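Local coordinates for protein glycosyl hyrolase, family 3 (Deinococcus radiodurans, PDB 3TEV) that probably hydrolyses O-glycosidic bonds as a family 3 glycoside hydrolase with a TIM-barrel-type N-terminal domain, at residues N114-R122 with G167-P175. Numbering follows the deposited sequence.
Sequences NAALARQLR and GHTREGVAP
A Schellman motif, packed against helix 107-124 of the TIM-barrel-type domain, ends helix 154-169 and turns the chain into strand 174-180; its Val-173 and the turn residue Glu-171 both touch Ala-118. Gly-172, with positive phi, is its C-prime residue, and His-168 O takes Glu-171 N and Val-173 N from opposite faces of its plane. The helices come close because small residues meet: Ala-115 CA gives a CA-H...O contact to Gly-167 O at 3.3 Å, and glycine suits its place because a beta carbon there would crowd Ala-115 N. Ala-118 CB lies 3.7 Å from Glu-171 CB and 3.9 Å from Val-173 CG2, a branch turned beside its own backbone N. Asn-114 OD1 sits at the edge of the His-168 ring, 3.2 Å from CE1, while Asn-114 ND2 is hydrogen-bonded to Thr-110 O and His-168 ND1 to Ala-164 O.

On the exposed side, Arg-119, bent at chi3 (-63°), brings NH1 2.9 Å from Glu-171 OE2, in the guanidinium plane but well above that of the carboxylate. Arg-170 NH1 grips the same oxygen from 3.2 Å, its guanidinium face over Ala-115 CB and its other nitrogens paired with Glu-111 and Asp-112. A glutamine in place of Glu-171 would probably leave Arg-119 without its carboxylate mate here, while Arg-170 keeps Glu-111 and Asp-112. One carboxylate oxygen thus ties helix 107-124 to the turn after helix 154-169, and a water joining Arg-119 NH1 to Arg-170 NH2 completes the link.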
loop_
_atom_site.group_PDB
_atom_site.type_symbol
_atom_site.label_atom_id
_atom_site.label_comp_id
_atom_site.label_asym_id
_atom_site.label_seq_id
_atom_site.Cartn_x
_atom_site.Cartn_y
_atom_site.Cartn_z
ATOM N N ASN A 114 14.406 7.691 8.985
ATOM C CA ASN A 114 13.739 7.281 7.758
ATOM C C ASN A 114 14.571 7.603 6.509
ATOM O O ASN A 114 14.577 6.835 5.530
ATOM C CB ASN A 114 12.319 7.858 7.712
ATOM C CG ASN A 114 11.350 7.057 8.586
ATOM O OD1 ASN A 114 10.767 6.072 8.131
ATOM N ND2 ASN A 114 11.195 7.461 9.850
ATOM N N ALA A 115 15.299 8.717 6.558
ATOM C CA ALA A 115 16.180 9.074 5.460
ATOM C C ALA A 115 17.264 8.026 5.301
ATOM O O ALA A 115 17.552 7.622 4.174
ATOM C CB ALA A 115 16.782 10.442 5.656
ATOM N N ALA A 116 17.845 7.566 6.416
ATOM C CA ALA A 116 18.877 6.511 6.358
ATOM C C ALA A 116 18.315 5.184 5.864
ATOM O O ALA A 116 18.965 4.473 5.119
ATOM C CB ALA A 116 19.522 6.312 7.687
ATOM N N LEU A 117 17.109 4.845 6.295
ATOM C CA LEU A 117 16.482 3.633 5.834
ATOM C C LEU A 117 16.240 3.722 4.320
ATOM O O LEU A 117 16.503 2.776 3.577
ATOM C CB LEU A 117 15.184 3.383 6.607
ATOM C CG LEU A 117 14.219 2.347 6.016
ATOM C CD1 LEU A 117 14.889 0.941 5.819
ATOM C CD2 LEU A 117 12.936 2.262 6.873
ATOM N N ALA A 118 15.764 4.873 3.867
ATOM C CA ALA A 118 15.480 5.062 2.438
ATOM C C ALA A 118 16.759 4.980 1.577
ATOM O O ALA A 118 16.728 4.403 0.478
ATOM C CB ALA A 118 14.714 6.359 2.198
ATOM N N ARG A 119 17.872 5.512 2.090
ATOM C CA ARG A 119 19.168 5.444 1.400
ATOM C C ARG A 119 19.634 4.007 1.232
ATOM O O ARG A 119 20.207 3.660 0.195
ATOM C CB ARG A 119 20.273 6.229 2.137
ATOM C CG ARG A 119 20.190 7.736 1.994
ATOM C CD ARG A 119 21.448 8.446 2.507
ATOM N NE ARG A 119 21.663 8.251 3.944
ATOM C CZ ARG A 119 21.125 9.002 4.909
ATOM N NH1 ARG A 119 20.322 10.017 4.615
ATOM N NH2 ARG A 119 21.409 8.743 6.178
ATOM N N GLN A 120 19.430 3.188 2.261
ATOM C CA GLN A 120 19.754 1.778 2.147
ATOM C C GLN A 120 18.849 1.107 1.080
ATOM O O GLN A 120 19.330 0.326 0.258
ATOM C CB GLN A 120 19.681 1.073 3.510
ATOM C CG GLN A 120 20.366 -0.315 3.529
ATOM C CD GLN A 120 21.923 -0.260 3.641
ATOM O OE1 GLN A 120 22.508 0.663 4.255
ATOM N NE2 GLN A 120 22.589 -1.268 3.061
ATOM N N LEU A 121 17.558 1.436 1.074
ATOM C CA LEU A 121 16.636 0.863 0.097
ATOM C C LEU A 121 17.017 1.284 -1.323
ATOM O O LEU A 121 17.093 0.463 -2.227
ATOM C CB LEU A 121 15.190 1.256 0.404
ATOM C CG LEU A 121 14.572 0.748 1.710
ATOM C CD1 LEU A 121 13.088 1.120 1.793
ATOM C CD2 LEU A 121 14.748 -0.756 1.882
ATOM N N ARG A 122 17.262 2.576 -1.496
ATOM C CA ARG A 122 17.704 3.137 -2.756
ATOM C C ARG A 122 18.991 2.457 -3.270
ATOM O O ARG A 122 19.097 2.149 -4.465
ATOM C CB ARG A 122 17.860 4.662 -2.629
ATOM C CG ARG A 122 18.149 5.423 -3.930
ATOM C CD ARG A 122 16.875 5.686 -4.752
ATOM N NE ARG A 122 16.106 4.453 -4.993
ATOM C CZ ARG A 122 16.296 3.620 -6.017
ATOM N NH1 ARG A 122 15.568 2.523 -6.105
ATOM N NH2 ARG A 122 17.210 3.879 -6.947
ATOM N N GLY A 167 11.600 12.001 4.937
ATOM C CA GLY A 167 12.839 11.237 4.888
ATOM C C GLY A 167 12.910 10.287 3.700
ATOM O O GLY A 167 13.988 10.075 3.154
ATOM N N HIS A 168 11.772 9.716 3.295
ATOM C CA HIS A 168 11.742 8.827 2.138
ATOM C C HIS A 168 11.776 9.633 0.845
ATOM O O HIS A 168 12.595 9.403 -0.030
ATOM C CB HIS A 168 10.503 7.922 2.182
ATOM C CG HIS A 168 10.674 6.727 3.058
ATOM N ND1 HIS A 168 10.456 6.766 4.417
ATOM C CD2 HIS A 168 11.089 5.470 2.776
ATOM C CE1 HIS A 168 10.713 5.577 4.936
ATOM N NE2 HIS A 168 11.103 4.772 3.960
ATOM N N THR A 169 10.859 10.579 0.750
ATOM C CA THR A 169 10.687 11.434 -0.402
ATOM C C THR A 169 11.990 12.114 -0.804
ATOM O O THR A 169 12.389 12.064 -1.976
ATOM C CB THR A 169 9.576 12.451 -0.094
ATOM O OG1 THR A 169 8.311 11.780 -0.191
ATOM C CG2 THR A 169 9.573 13.574 -1.079
ATOM N N ARG A 170 12.680 12.715 0.165
ATOM C CA ARG A 170 13.929 13.400 -0.154
ATOM C C ARG A 170 15.066 12.446 -0.564
ATOM O O ARG A 170 16.044 12.886 -1.167
ATOM C CB ARG A 170 14.358 14.359 0.971
ATOM C CG ARG A 170 14.879 13.704 2.248
ATOM C CD ARG A 170 15.158 14.820 3.261
ATOM N NE ARG A 170 15.685 14.469 4.585
ATOM C CZ ARG A 170 16.941 14.087 4.841
ATOM N NH1 ARG A 170 17.798 13.880 3.827
ATOM N NH2 ARG A 170 17.337 13.875 6.116
ATOM N N GLU A 171 14.930 11.152 -0.250
ATOM C CA GLU A 171 15.930 10.168 -0.656
ATOM C C GLU A 171 15.521 9.373 -1.910
ATOM O O GLU A 171 16.195 8.409 -2.290
ATOM C CB GLU A 171 16.319 9.230 0.497
ATOM C CG GLU A 171 16.993 9.920 1.733
ATOM C CD GLU A 171 18.356 10.582 1.462
ATOM O OE1 GLU A 171 18.876 10.525 0.324
ATOM O OE2 GLU A 171 18.926 11.184 2.410
ATOM N N GLY A 172 14.434 9.772 -2.565
ATOM C CA GLY A 172 13.990 9.068 -3.768
ATOM C C GLY A 172 13.317 7.711 -3.575
ATOM O O GLY A 172 13.364 6.882 -4.472
ATOM N N VAL A 173 12.688 7.476 -2.422
ATOM C CA VAL A 173 11.887 6.278 -2.211
ATOM C C VAL A 173 10.453 6.739 -1.938
ATOM O O VAL A 173 10.235 7.653 -1.113
ATOM C CB VAL A 173 12.409 5.437 -1.004
ATOM C CG1 VAL A 173 11.449 4.302 -0.653
ATOM C CG2 VAL A 173 13.801 4.884 -1.271
ATOM N N ALA A 174 9.485 6.144 -2.638
ATOM C CA ALA A 174 8.082 6.436 -2.373
ATOM C C ALA A 174 7.706 5.813 -1.042
ATOM O O ALA A 174 7.955 4.632 -0.834
ATOM C CB ALA A 174 7.188 5.878 -3.460
ATOM N N PRO A 175 7.138 6.604 -0.119
ATOM C CA PRO A 175 6.600 5.981 1.083
ATOM C C PRO A 175 5.117 5.720 0.859
ATOM O O PRO A 175 4.513 6.347 -0.004
ATOM C CB PRO A 175 6.819 7.061 2.144
ATOM C CG PRO A 175 6.678 8.335 1.390
ATOM C CD PRO A 175 7.137 8.078 -0.022
HETATM O O HOH W 1 19.910 12.376 6.642
#